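Epidermin decarboxylase (PDB 1G63) catalyses the FMN-dependent oxidative decarboxylation of the C-terminal cysteine of the epidermin precursor peptide, working as a homododecamer of flavin-binding subunits. Local coordinates at residues 15-18 and 19-22; 46-49 and 50-54; 66-69 and 70-74; 87-91 and 92-96; 128-131 and 132-136. One frame throughout, in Å; residues are numbered along the deposited sequence.

Overall arrangement
All five contacts are local, each within one short helical run or its end, and all belong to the Rossmann-like flavoprotein fold. Contacts 1 and 2 touch each other through Ile22, Leu49 and Cys53, an apolar meeting of helix 18-25 with the loop before strand 56-57, and both face the second subunit. Contacts 4 and 5 join helices 84-91 and 124-134, where Asn88 and Ala91 meet Asn129. Contact 4 is the most buried and includes a salt bridge; contacts 3 and 5 carry charged and amide side chains on their exposed flanks. Contacts 3 and 4, about 18 Å apart between centres, approach the same flavin, one at its ring and the other at its ribityl chain.

Contact 1: residues 15-18 and 19-22; sequences VINI and NHYI
The first turn of helix 18-25, just after the loop that follows strand 5-9, is tied together here by backbone bonds between Asn17 or Ile18 and His20 to Ile22, with side chains lying alongside. Asn17 O receives His20 N at 3.1 Å, from well above its carbonyl plane, in a tight opening turn. Ile18 O takes Ile22 N in its carbonyl plane at 3.3 Å, while Tyr21 N adds only a weak bond to the same oxygen. The side chains of Asn17 and His20 run side by side, Asn17 CB lying 4.0 Å from His20 CD2, with amide and ring planes turned 40° apart. Over one face of the imidazole, toward its rim, sits Asn19 ND2. Tyr21 turns its ring edge to Asn17 O and Ile18 O, and its hydroxyl bonds to Pro163 O. Branched Ile18 and Ile22 suit the inner side, where both pack on Ile34 of strand 32-36. The chemistry is thus divided: aliphatic groups seat the helix on the sheet, whereas asparagine and histidine offer polar groups at the interface with the second subunit, where the two His20 side chains, one from each subunit, bring their rings together and are joined by an NE2 to NE2 hydrogen bond.

Contact 2: residues 46-49 and 50-54; sequences TDVL and KLFCD
Lys50 leans back along Asp47, and its chain can be followed outward from CB, which rests 3.2 Å from Asp47 O. CG passes the same oxygen at 3.5 Å, CD comes between it and the carboxylate, and CE lies 3.3 Å from Asp47 OD1. With CG anti to the carbonyl carbon (chi1 -80°) and the rest of the chain extended, the ammonium NZ reaches Asp47 OD1 at 3.3 Å in a weak salt bridge. A long flexible lysine suits this exposed flank, since its methylenes cover the turn before the charge is delivered. The backbone beneath is a run of 3-10 turns in the loop between strands 32-36 and 56-57: Lys50 N bonds Asp47 O, and Leu51 N bonds Val48 O. Leu49 O then accepts two donors, Phe52 N from above the carbonyl plane and Cys53 N nearly along the C=O axis at 2.8 Å. On another flank Val48 CG1 meets the edge of the Phe52 ring, in its plane, 3.9 Å from CE1. Leu49 turns its aliphatic branches inward, onto Ile18 and Ile22 of helix 18-25 and Phe36 of strand 32-36. Leu51 touches a bound FMN and Leu64 of the third subunit, while Phe52 packs on Ile16 of the second.

Contact 3: residues 66-69 and 70-74; sequences NHIN and IVENH. With FMN (flavin mononucleotide), chain M.
Helix 67-72 carries the active-site histidine, and its turns are bound by Ile70 N to Asn66 O, Val71 N to His67 O and Glu72 N to Ile68 O. Asn66 is the N-cap: its OD1 accepts Asn69 N at 3.0 Å, the donor lying above the amide plane, a role for which a short amide is well suited. The His67 side chain takes the rotamer with CG between the backbone N and the carbonyl carbon (chi1 57°), which sends the imidazole to the flavin. There NE2 stands 3.5 Å from FMN N10, with the ring oblique to it. ND1 has a weak hydrogen bond to Thr105 OG1, a second-shell contact that may help orient the ring. On the outer flank Glu72 lies alongside Ile68, CD 4.0 Å from Ile68 CG2, and its OE1 stands 3.5 Å from Asn69 ND2. At the far end His74 turns back, ND1 giving a 2.6 Å bond to Ile70 O almost exactly in its own ring plane; NE2 bonds Asn33 OD1, so both ring nitrogens are engaged. Val71 packs on helix 98-105 and Ile70 on Tyr57 of strand 56-57 and Leu6 of strand 5-9, while Met120 of the fourth subunit touches His67.

Contact 4: residues 87-91 and 92-96; sequences INKIA and NGICD. With FMN (flavin mononucleotide), chain M.
Helix 84-91 ends in a Schellman motif, with Ile94 N bonded to Lys89 O at 2.9 Å and Gly93 N to Ile90 O at 3.0 Å. Gly93 is its C-prime residue; a positive phi of 72° is readily taken up by glycine, which has no CB to hinder it. Asn92 N, one residue earlier, still bonds Asn88 O in helical fashion. Past the glycine the chain runs back beside Lys89, whose side chain crosses that of Ile94 at about a right angle, with the two CB atoms 4.0 Å apart. Lys89 suits this buried place because its long aliphatic part can lie against Ile94 while its charge travels on to an acid. Extended beyond CG, it brings NZ to Asp96 OD1 at 2.8 Å, on the syn lone pair, with a weaker bond to OD2 at 3.2 Å. The carboxylate is turned to meet it by a chi1 of 55°, and this ion pair, its lysine buried and its aspartate partly exposed, ties helix end to loop. Just before Asp96, Cys95 O accepts two of the ribityl hydroxyls, FMN O4' at 3.0 Å and FMN O3' at 3.1 Å; the same flavin is also hydrogen-bonded to Ser83 OG and Ala84 N of the fourth subunit. Ile87 and Ile90 pack on strand 110-114, Asn88 and Ala91 face helix 124-134, and Lys89 and Cys95 touch Thr100 of helix 98-105.

Contact 5: residues 128-131 and 132-136; sequences KNID and LLKNN
Backbone hydrogen bonds are the main tie between Lys128-Asp131 and Leu132-Asn136, each joining residues four apart: Leu132 N to Lys128 O, Leu133 N to Asn129 O at 2.9 Å, Lys134 N to Ile130 O, and Asn135 N to Asp131 O at 2.9 Å. The last runs nearly straight onto its oxygen, with a C=O...donor angle of 167°. A side chain supplies one further bond: Asn136 turns back so that ND2 reaches Leu132 O at 2.7 Å, the oxygen lying close to its amide plane, and its backbone N bonds Leu133 O. Asparagine is apt here, being short enough to reach a carbonyl of the last turn.

Apolar contacts follow the same spacing. Ile130 and Lys134 run alongside each other in the same direction, with Ile130 CG2 4.0 Å from Lys134 CE, so the lysine methylenes extend the aliphatic surface while the ammonium is carried outward. Leu133 packs on Ile87 and Ala91 of helix 84-91 and on Val140 of strand 139-140, and Leu132 packs on Lys128 of the fourth subunit.

Charges are looser: Asp131 OD2 and Lys134 NZ are 5.8 Å apart, opposite in sign without touching. Such a helix, with Ile130 and Leu133 turned to strand 139-140 and Asp131 and Lys134 exposed, is characteristic of the outer layers of a Rossmann-like alpha/beta fold, here at the C-terminal end of helix 124-134.

Contact 1: residues 15-18 and 19-22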
# COMPACT_ATOMS: atom_id res chain seq x y z
N VAL B 15 5.28 -7.27 -30.41
CA VAL B 15 3.93 -7.25 -29.89
C VAL B 15 3.46 -5.79 -29.84
O VAL B 15 2.26 -5.51 -29.76
CB VAL B 15 3.86 -7.86 -28.47
CG1 VAL B 15 4.60 -6.99 -27.49
CG2 VAL B 15 2.41 -8.05 -28.06
N ILE B 16 4.41 -4.85 -29.90
CA ILE B 16 4.07 -3.43 -29.88
C ILE B 16 3.38 -3.00 -31.17
O ILE B 16 2.82 -1.90 -31.23
CB ILE B 16 5.33 -2.55 -29.69
CG1 ILE B 16 6.17 -2.54 -30.96
CG2 ILE B 16 6.14 -3.05 -28.51
CD1 ILE B 16 7.36 -1.61 -30.91
N ASN B 17 3.42 -3.85 -32.19
CA ASN B 17 2.79 -3.55 -33.47
C ASN B 17 1.59 -4.46 -33.74
O ASN B 17 1.06 -4.47 -34.85
CB ASN B 17 3.80 -3.71 -34.61
CG ASN B 17 4.89 -2.66 -34.58
OD1 ASN B 17 6.03 -2.93 -34.99
ND2 ASN B 17 4.56 -1.46 -34.12
N ILE B 18 1.16 -5.20 -32.73
CA ILE B 18 0.04 -6.12 -32.88
C ILE B 18 -1.26 -5.43 -33.31
O ILE B 18 -2.10 -6.04 -33.97
CB ILE B 18 -0.21 -6.93 -31.57
CG1 ILE B 18 -1.11 -8.13 -31.86
CG2 ILE B 18 -0.85 -6.06 -30.50
CD1 ILE B 18 -0.51 -9.13 -32.84
N ASN B 19 -1.43 -4.17 -32.95
CA ASN B 19 -2.64 -3.44 -33.31
C ASN B 19 -2.83 -3.38 -34.82
O ASN B 19 -3.97 -3.39 -35.30
CB ASN B 19 -2.60 -2.02 -32.73
CG ASN B 19 -1.36 -1.24 -33.16
OD1 ASN B 19 -0.24 -1.55 -32.76
ND2 ASN B 19 -1.57 -0.21 -33.99
N HIS B 20 -1.74 -3.33 -35.57
CA HIS B 20 -1.82 -3.28 -37.03
C HIS B 20 -2.45 -4.54 -37.60
O HIS B 20 -3.24 -4.48 -38.54
CB HIS B 20 -0.43 -3.10 -37.64
CG HIS B 20 0.20 -1.78 -37.34
ND1 HIS B 20 -0.44 -0.58 -37.57
CD2 HIS B 20 1.42 -1.46 -36.84
CE1 HIS B 20 0.36 0.41 -37.23
NE2 HIS B 20 1.49 -0.09 -36.78
N TYR B 21 -2.09 -5.69 -37.05
CA TYR B 21 -2.64 -6.95 -37.52
C TYR B 21 -4.14 -7.02 -37.24
O TYR B 21 -4.91 -7.51 -38.06
CB TYR B 21 -1.95 -8.14 -36.86
CG TYR B 21 -0.54 -8.39 -37.35
CD1 TYR B 21 0.54 -7.70 -36.82
CD2 TYR B 21 -0.30 -9.33 -38.35
CE1 TYR B 21 1.84 -7.93 -37.28
CE2 TYR B 21 0.99 -9.57 -38.82
CZ TYR B 21 2.05 -8.86 -38.28
OH TYR B 21 3.33 -9.10 -38.73
N ILE B 22 -4.53 -6.54 -36.07
CA ILE B 22 -5.93 -6.58 -35.66
C ILE B 22 -6.87 -5.90 -36.64
O ILE B 22 -7.78 -6.53 -37.18
CB ILE B 22 -6.11 -5.94 -34.27
CG1 ILE B 22 -5.29 -6.72 -33.24
CG2 ILE B 22 -7.58 -5.92 -33.89
CD1 ILE B 22 -5.27 -6.10 -31.86

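Contact 2: residues 46-49 and 50-54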
# COMPACT_ATOMS: atom_id res chain seq x y z
N THR B 46 -2.01 -3.23 -22.69
CA THR B 46 -2.97 -4.12 -23.33
C THR B 46 -4.40 -3.61 -23.41
O THR B 46 -5.14 -4.02 -24.30
CB THR B 46 -2.98 -5.52 -22.66
OG1 THR B 46 -3.36 -5.39 -21.28
CG2 THR B 46 -1.59 -6.16 -22.75
N ASP B 47 -4.80 -2.73 -22.49
CA ASP B 47 -6.16 -2.22 -22.51
C ASP B 47 -6.48 -1.44 -23.78
O ASP B 47 -7.64 -1.37 -24.19
CB ASP B 47 -6.43 -1.33 -21.28
CG ASP B 47 -6.87 -2.15 -20.07
OD1 ASP B 47 -7.90 -2.84 -20.17
OD2 ASP B 47 -6.18 -2.10 -19.03
N VAL B 48 -5.45 -0.88 -24.41
CA VAL B 48 -5.62 -0.12 -25.65
C VAL B 48 -6.19 -0.99 -26.75
O VAL B 48 -6.94 -0.52 -27.60
CB VAL B 48 -4.29 0.49 -26.12
CG1 VAL B 48 -4.41 1.00 -27.54
CG2 VAL B 48 -3.91 1.63 -25.21
N LEU B 49 -5.82 -2.27 -26.75
CA LEU B 49 -6.31 -3.19 -27.76
C LEU B 49 -7.83 -3.34 -27.72
O LEU B 49 -8.43 -3.82 -28.69
CB LEU B 49 -5.63 -4.56 -27.62
CG LEU B 49 -4.20 -4.67 -28.15
CD1 LEU B 49 -4.13 -4.08 -29.54
CD2 LEU B 49 -3.23 -3.94 -27.25
N LYS B 50 -8.46 -2.93 -26.62
CA LYS B 50 -9.92 -3.01 -26.52
C LYS B 50 -10.54 -2.10 -27.57
O LYS B 50 -11.70 -2.29 -27.95
CB LYS B 50 -10.41 -2.56 -25.14
CG LYS B 50 -10.29 -3.58 -24.03
CD LYS B 50 -10.76 -2.97 -22.72
CE LYS B 50 -10.68 -3.95 -21.56
NZ LYS B 50 -11.13 -3.31 -20.29
N LEU B 51 -9.77 -1.13 -28.04
CA LEU B 51 -10.25 -0.19 -29.04
C LEU B 51 -10.23 -0.74 -30.47
O LEU B 51 -10.86 -0.18 -31.36
CB LEU B 51 -9.42 1.10 -28.99
CG LEU B 51 -9.45 1.83 -27.65
CD1 LEU B 51 -8.41 2.92 -27.63
CD2 LEU B 51 -10.84 2.39 -27.40
N PHE B 52 -9.52 -1.84 -30.68
CA PHE B 52 -9.44 -2.44 -32.00
C PHE B 52 -10.04 -3.83 -32.05
O PHE B 52 -10.61 -4.23 -33.06
CB PHE B 52 -7.99 -2.51 -32.48
CG PHE B 52 -7.25 -1.21 -32.38
CD1 PHE B 52 -6.68 -0.80 -31.17
CD2 PHE B 52 -7.14 -0.38 -33.48
CE1 PHE B 52 -6.01 0.41 -31.07
CE2 PHE B 52 -6.47 0.85 -33.39
CZ PHE B 52 -5.90 1.24 -32.18
N CYS B 53 -9.92 -4.57 -30.96
CA CYS B 53 -10.44 -5.93 -30.87
C CYS B 53 -11.89 -5.99 -30.41
O CYS B 53 -12.39 -5.08 -29.75
CB CYS B 53 -9.59 -6.77 -29.91
SG CYS B 53 -8.00 -7.30 -30.62
N ASP B 54 -12.56 -7.08 -30.77
CA ASP B 54 -13.94 -7.28 -30.38
C ASP B 54 -13.97 -7.62 -28.89
O ASP B 54 -14.83 -7.15 -28.15
CB ASP B 54 -14.56 -8.41 -31.20
CG ASP B 54 -14.73 -8.04 -32.66
OD1 ASP B 54 -15.69 -7.31 -32.99
OD2 ASP B 54 -13.90 -8.47 -33.49

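Contact 3: residues 66-69 and 70-74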
# COMPACT_ATOMS: atom_id res chain seq x y z
N ASN B 66 -13.04 -19.10 -18.49
CA ASN B 66 -13.21 -20.46 -19.01
C ASN B 66 -12.46 -20.67 -20.33
O ASN B 66 -12.96 -20.32 -21.40
CB ASN B 66 -14.69 -20.74 -19.24
CG ASN B 66 -14.96 -22.20 -19.50
OD1 ASN B 66 -14.22 -22.86 -20.23
ND2 ASN B 66 -16.04 -22.72 -18.92
N HIS B 67 -11.27 -21.27 -20.25
CA HIS B 67 -10.44 -21.51 -21.43
C HIS B 67 -11.09 -22.45 -22.45
O HIS B 67 -10.82 -22.35 -23.65
CB HIS B 67 -9.08 -22.07 -21.00
CG HIS B 67 -9.17 -23.31 -20.18
ND1 HIS B 67 -9.04 -24.57 -20.73
CD2 HIS B 67 -9.43 -23.50 -18.87
CE1 HIS B 67 -9.22 -25.48 -19.78
NE2 HIS B 67 -9.46 -24.85 -18.64
N ILE B 68 -11.94 -23.37 -21.98
CA ILE B 68 -12.62 -24.30 -22.87
C ILE B 68 -13.58 -23.53 -23.77
O ILE B 68 -13.63 -23.76 -24.98
CB ILE B 68 -13.38 -25.36 -22.07
CG1 ILE B 68 -12.37 -26.20 -21.27
CG2 ILE B 68 -14.18 -26.25 -23.01
CD1 ILE B 68 -13.00 -26.98 -20.15
N ASN B 69 -14.35 -22.63 -23.18
CA ASN B 69 -15.29 -21.81 -23.93
C ASN B 69 -14.55 -20.91 -24.90
O ASN B 69 -15.00 -20.70 -26.02
CB ASN B 69 -16.13 -20.96 -22.98
CG ASN B 69 -17.15 -21.78 -22.22
OD1 ASN B 69 -17.77 -21.29 -21.27
ND2 ASN B 69 -17.34 -23.04 -22.63
N ILE B 70 -13.41 -20.37 -24.46
CA ILE B 70 -12.62 -19.50 -25.33
C ILE B 70 -12.23 -20.27 -26.59
O ILE B 70 -12.35 -19.76 -27.70
CB ILE B 70 -11.35 -19.00 -24.60
CG1 ILE B 70 -11.76 -18.06 -23.46
CG2 ILE B 70 -10.42 -18.28 -25.57
CD1 ILE B 70 -10.60 -17.55 -22.61
N VAL B 71 -11.80 -21.52 -26.42
CA VAL B 71 -11.40 -22.34 -27.55
C VAL B 71 -12.57 -22.70 -28.47
O VAL B 71 -12.45 -22.65 -29.69
CB VAL B 71 -10.71 -23.63 -27.05
CG1 VAL B 71 -10.50 -24.61 -28.22
CG2 VAL B 71 -9.35 -23.27 -26.42
N GLU B 72 -13.71 -23.06 -27.88
CA GLU B 72 -14.89 -23.42 -28.67
C GLU B 72 -15.44 -22.21 -29.42
O GLU B 72 -16.06 -22.36 -30.48
CB GLU B 72 -15.98 -24.02 -27.78
CG GLU B 72 -15.53 -25.23 -26.98
CD GLU B 72 -16.65 -25.87 -26.18
OE1 GLU B 72 -17.41 -25.13 -25.49
OE2 GLU B 72 -16.77 -27.12 -26.23
N ASN B 73 -15.21 -21.02 -28.88
CA ASN B 73 -15.70 -19.78 -29.48
C ASN B 73 -14.89 -19.32 -30.68
O ASN B 73 -15.24 -18.33 -31.32
CB ASN B 73 -15.71 -18.67 -28.43
CG ASN B 73 -16.34 -17.39 -28.94
OD1 ASN B 73 -15.91 -16.28 -28.59
ND2 ASN B 73 -17.38 -17.53 -29.75
N HIS B 74 -13.80 -20.01 -31.00
CA HIS B 74 -12.98 -19.60 -32.13
C HIS B 74 -12.69 -20.72 -33.12
O HIS B 74 -12.57 -21.88 -32.76
CB HIS B 74 -11.65 -19.00 -31.65
CG HIS B 74 -11.80 -17.77 -30.81
ND1 HIS B 74 -12.07 -17.81 -29.46
CD2 HIS B 74 -11.76 -16.45 -31.14
CE1 HIS B 74 -12.18 -16.59 -28.99
NE2 HIS B 74 -11.99 -15.74 -29.99
N1 FMN M . -6.82 -27.37 -15.67
C2 FMN M . -6.85 -28.74 -15.54
O2 FMN M . -5.94 -29.47 -15.83
N3 FMN M . -8.03 -29.35 -15.04
C4 FMN M . -9.16 -28.70 -14.68
O4 FMN M . -10.14 -29.34 -14.29
C4A FMN M . -9.15 -27.24 -14.85
N5 FMN M . -10.19 -26.51 -14.48
C5A FMN M . -10.08 -25.15 -14.49
C6 FMN M . -11.19 -24.33 -13.99
C7 FMN M . -11.21 -22.96 -14.09
C7M FMN M . -12.38 -22.14 -13.53
C8 FMN M . -9.98 -22.26 -14.50
C8M FMN M . -9.90 -20.76 -14.50
C9 FMN M . -8.93 -23.03 -15.01
C9A FMN M . -8.93 -24.44 -15.02
N10 FMN M . -7.87 -25.26 -15.50
C10 FMN M . -7.89 -26.64 -15.35
C1' FMN M . -6.64 -24.63 -16.03
C2' FMN M . -5.59 -24.54 -14.91
O2' FMN M . -6.01 -23.80 -13.75
C3' FMN M . -4.31 -23.89 -15.44
O3' FMN M . -3.76 -24.71 -16.51
C4' FMN M . -3.22 -23.63 -14.42
O4' FMN M . -2.15 -22.84 -15.00
C5' FMN M . -2.63 -24.88 -13.79
O5' FMN M . -1.70 -24.54 -12.76
P FMN M . -1.17 -25.56 -11.68
O1P FMN M . -0.57 -26.69 -12.42
O2P FMN M . -2.30 -25.97 -10.79
O3P FMN M . -0.10 -24.74 -10.86

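Contact 4: residues 87-91 and 92-96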
# COMPACT_ATOMS: atom_id res chain seq x y z
N ILE B 87 6.56 -21.18 -27.56
CA ILE B 87 6.62 -22.27 -28.51
C ILE B 87 7.09 -23.53 -27.77
O ILE B 87 6.46 -24.58 -27.86
CB ILE B 87 7.61 -21.95 -29.66
CG1 ILE B 87 7.03 -20.86 -30.56
CG2 ILE B 87 7.91 -23.22 -30.46
CD1 ILE B 87 8.02 -20.36 -31.62
N ASN B 88 8.16 -23.39 -27.01
CA ASN B 88 8.70 -24.53 -26.26
C ASN B 88 7.77 -25.03 -25.16
O ASN B 88 7.74 -26.22 -24.86
CB ASN B 88 10.08 -24.15 -25.71
CG ASN B 88 11.10 -23.93 -26.81
OD1 ASN B 88 12.10 -23.23 -26.63
ND2 ASN B 88 10.87 -24.54 -27.97
N LYS B 89 6.99 -24.14 -24.56
CA LYS B 89 6.04 -24.55 -23.53
C LYS B 89 4.92 -25.36 -24.19
O LYS B 89 4.54 -26.43 -23.72
CB LYS B 89 5.43 -23.34 -22.84
CG LYS B 89 6.29 -22.70 -21.76
CD LYS B 89 5.52 -21.55 -21.13
CE LYS B 89 6.17 -21.07 -19.84
NZ LYS B 89 5.35 -19.99 -19.25
N ILE B 90 4.38 -24.85 -25.29
CA ILE B 90 3.31 -25.54 -25.98
C ILE B 90 3.76 -26.93 -26.42
O ILE B 90 3.04 -27.91 -26.24
CB ILE B 90 2.85 -24.75 -27.22
CG1 ILE B 90 2.29 -23.40 -26.78
CG2 ILE B 90 1.82 -25.56 -28.00
CD1 ILE B 90 1.90 -22.48 -27.92
N ALA B 91 4.97 -27.02 -26.97
CA ALA B 91 5.52 -28.29 -27.42
C ALA B 91 5.61 -29.31 -26.27
O ALA B 91 5.48 -30.51 -26.51
CB ALA B 91 6.91 -28.06 -28.02
N ASN B 92 5.84 -28.83 -25.05
CA ASN B 92 5.94 -29.71 -23.90
C ASN B 92 4.66 -29.79 -23.07
O ASN B 92 4.65 -30.39 -22.00
CB ASN B 92 7.10 -29.30 -22.99
CG ASN B 92 8.46 -29.57 -23.61
OD1 ASN B 92 9.08 -28.67 -24.18
ND2 ASN B 92 8.93 -30.81 -23.49
N GLY B 93 3.58 -29.20 -23.56
CA GLY B 93 2.32 -29.26 -22.85
C GLY B 93 2.26 -28.41 -21.59
O GLY B 93 1.35 -28.55 -20.77
N ILE B 94 3.23 -27.52 -21.43
CA ILE B 94 3.23 -26.66 -20.26
C ILE B 94 2.24 -25.54 -20.43
O ILE B 94 2.32 -24.76 -21.39
CB ILE B 94 4.63 -26.11 -20.00
CG1 ILE B 94 5.53 -27.27 -19.61
CG2 ILE B 94 4.61 -25.06 -18.90
CD1 ILE B 94 6.92 -26.88 -19.52
N CYS B 95 1.28 -25.47 -19.52
CA CYS B 95 0.25 -24.45 -19.58
C CYS B 95 0.07 -23.76 -18.23
O CYS B 95 -0.92 -23.97 -17.53
CB CYS B 95 -1.07 -25.08 -20.06
SG CYS B 95 -1.40 -26.73 -19.39
N ASP B 96 1.04 -22.92 -17.88
CA ASP B 96 1.03 -22.21 -16.60
C ASP B 96 0.43 -20.80 -16.59
O ASP B 96 0.54 -20.08 -15.60
CB ASP B 96 2.45 -22.19 -16.00
CG ASP B 96 3.48 -21.59 -16.94
OD1 ASP B 96 3.13 -21.06 -18.01
OD2 ASP B 96 4.67 -21.65 -16.58
N1 FMN M . -6.82 -27.37 -15.67
C2 FMN M . -6.85 -28.74 -15.54
O2 FMN M . -5.94 -29.47 -15.83
N3 FMN M . -8.03 -29.35 -15.04
C4 FMN M . -9.16 -28.70 -14.68
O4 FMN M . -10.14 -29.34 -14.29
C4A FMN M . -9.15 -27.24 -14.85
N5 FMN M . -10.19 -26.51 -14.48
C5A FMN M . -10.08 -25.15 -14.49
C6 FMN M . -11.19 -24.33 -13.99
C7 FMN M . -11.21 -22.96 -14.09
C7M FMN M . -12.38 -22.14 -13.53
C8 FMN M . -9.98 -22.26 -14.50
C8M FMN M . -9.90 -20.76 -14.50
C9 FMN M . -8.93 -23.03 -15.01
C9A FMN M . -8.93 -24.44 -15.02
N10 FMN M . -7.87 -25.26 -15.50
C10 FMN M . -7.89 -26.64 -15.35
C1' FMN M . -6.64 -24.63 -16.03
C2' FMN M . -5.59 -24.54 -14.91
O2' FMN M . -6.01 -23.80 -13.75
C3' FMN M . -4.31 -23.89 -15.44
O3' FMN M . -3.76 -24.71 -16.51
C4' FMN M . -3.22 -23.63 -14.42
O4' FMN M . -2.15 -22.84 -15.00
C5' FMN M . -2.63 -24.88 -13.79
O5' FMN M . -1.70 -24.54 -12.76
P FMN M . -1.17 -25.56 -11.68
O1P FMN M . -0.57 -26.69 -12.42
O2P FMN M . -2.30 -25.97 -10.79
O3P FMN M . -0.10 -24.74 -10.86

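Contact 5: residues 128-131 and 132-136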
# COMPACT_ATOMS: atom_id res chain seq x y z
N LYS B 128 14.02 -28.71 -32.04
CA LYS B 128 13.54 -30.05 -31.78
C LYS B 128 12.05 -29.99 -31.43
O LYS B 128 11.27 -30.86 -31.81
CB LYS B 128 14.35 -30.67 -30.64
CG LYS B 128 14.04 -32.12 -30.35
CD LYS B 128 15.24 -32.82 -29.72
CE LYS B 128 16.41 -32.92 -30.70
NZ LYS B 128 17.57 -33.70 -30.16
N ASN B 129 11.67 -28.94 -30.71
CA ASN B 129 10.28 -28.75 -30.30
C ASN B 129 9.41 -28.33 -31.49
O ASN B 129 8.23 -28.70 -31.57
CB ASN B 129 10.19 -27.68 -29.20
CG ASN B 129 10.62 -28.21 -27.84
OD1 ASN B 129 10.94 -27.44 -26.94
ND2 ASN B 129 10.62 -29.53 -27.69
N ILE B 130 9.99 -27.55 -32.40
CA ILE B 130 9.25 -27.11 -33.57
C ILE B 130 8.91 -28.31 -34.44
O ILE B 130 7.83 -28.40 -35.01
CB ILE B 130 10.06 -26.08 -34.39
CG1 ILE B 130 10.04 -24.73 -33.66
CG2 ILE B 130 9.49 -25.95 -35.79
CD1 ILE B 130 10.73 -23.63 -34.39
N ASP B 131 9.85 -29.25 -34.54
CA ASP B 131 9.63 -30.46 -35.31
C ASP B 131 8.51 -31.23 -34.63
O ASP B 131 7.57 -31.70 -35.28
CB ASP B 131 10.90 -31.31 -35.35
CG ASP B 131 12.00 -30.69 -36.20
OD1 ASP B 131 13.17 -31.11 -36.04
OD2 ASP B 131 11.69 -29.80 -37.04
N LEU B 132 8.61 -31.34 -33.32
CA LEU B 132 7.60 -32.06 -32.55
C LEU B 132 6.20 -31.49 -32.80
O LEU B 132 5.24 -32.24 -32.98
CB LEU B 132 7.94 -31.99 -31.06
CG LEU B 132 7.08 -32.85 -30.13
CD1 LEU B 132 7.15 -34.30 -30.56
CD2 LEU B 132 7.59 -32.69 -28.71
N LEU B 133 6.10 -30.17 -32.82
CA LEU B 133 4.81 -29.51 -33.05
C LEU B 133 4.25 -29.81 -34.43
O LEU B 133 3.07 -30.13 -34.58
CB LEU B 133 4.96 -28.00 -32.87
CG LEU B 133 5.18 -27.49 -31.44
CD1 LEU B 133 5.62 -26.03 -31.49
CD2 LEU B 133 3.92 -27.65 -30.63
N LYS B 134 5.11 -29.71 -35.44
CA LYS B 134 4.72 -29.97 -36.81
C LYS B 134 4.28 -31.42 -37.03
O LYS B 134 3.28 -31.68 -37.70
CB LYS B 134 5.87 -29.62 -37.76
CG LYS B 134 6.11 -28.13 -37.89
CD LYS B 134 7.27 -27.84 -38.84
CE LYS B 134 7.36 -26.35 -39.12
NZ LYS B 134 8.49 -26.00 -40.02
N ASN B 135 5.02 -32.36 -36.46
CA ASN B 135 4.70 -33.77 -36.61
C ASN B 135 3.48 -34.14 -35.78
O ASN B 135 3.15 -35.31 -35.65
CB ASN B 135 5.89 -34.63 -36.17
CG ASN B 135 7.11 -34.44 -37.06
OD1 ASN B 135 8.20 -34.92 -36.74
ND2 ASN B 135 6.93 -33.75 -38.18
N ASN B 136 2.81 -33.14 -35.22
CA ASN B 136 1.63 -33.39 -34.40
C ASN B 136 0.46 -32.50 -34.76
O ASN B 136 -0.39 -32.20 -33.92
CB ASN B 136 1.98 -33.25 -32.92
CG ASN B 136 2.63 -34.50 -32.36
OD1 ASN B 136 1.96 -35.51 -32.15
ND2 ASN B 136 3.93 -34.43 -32.11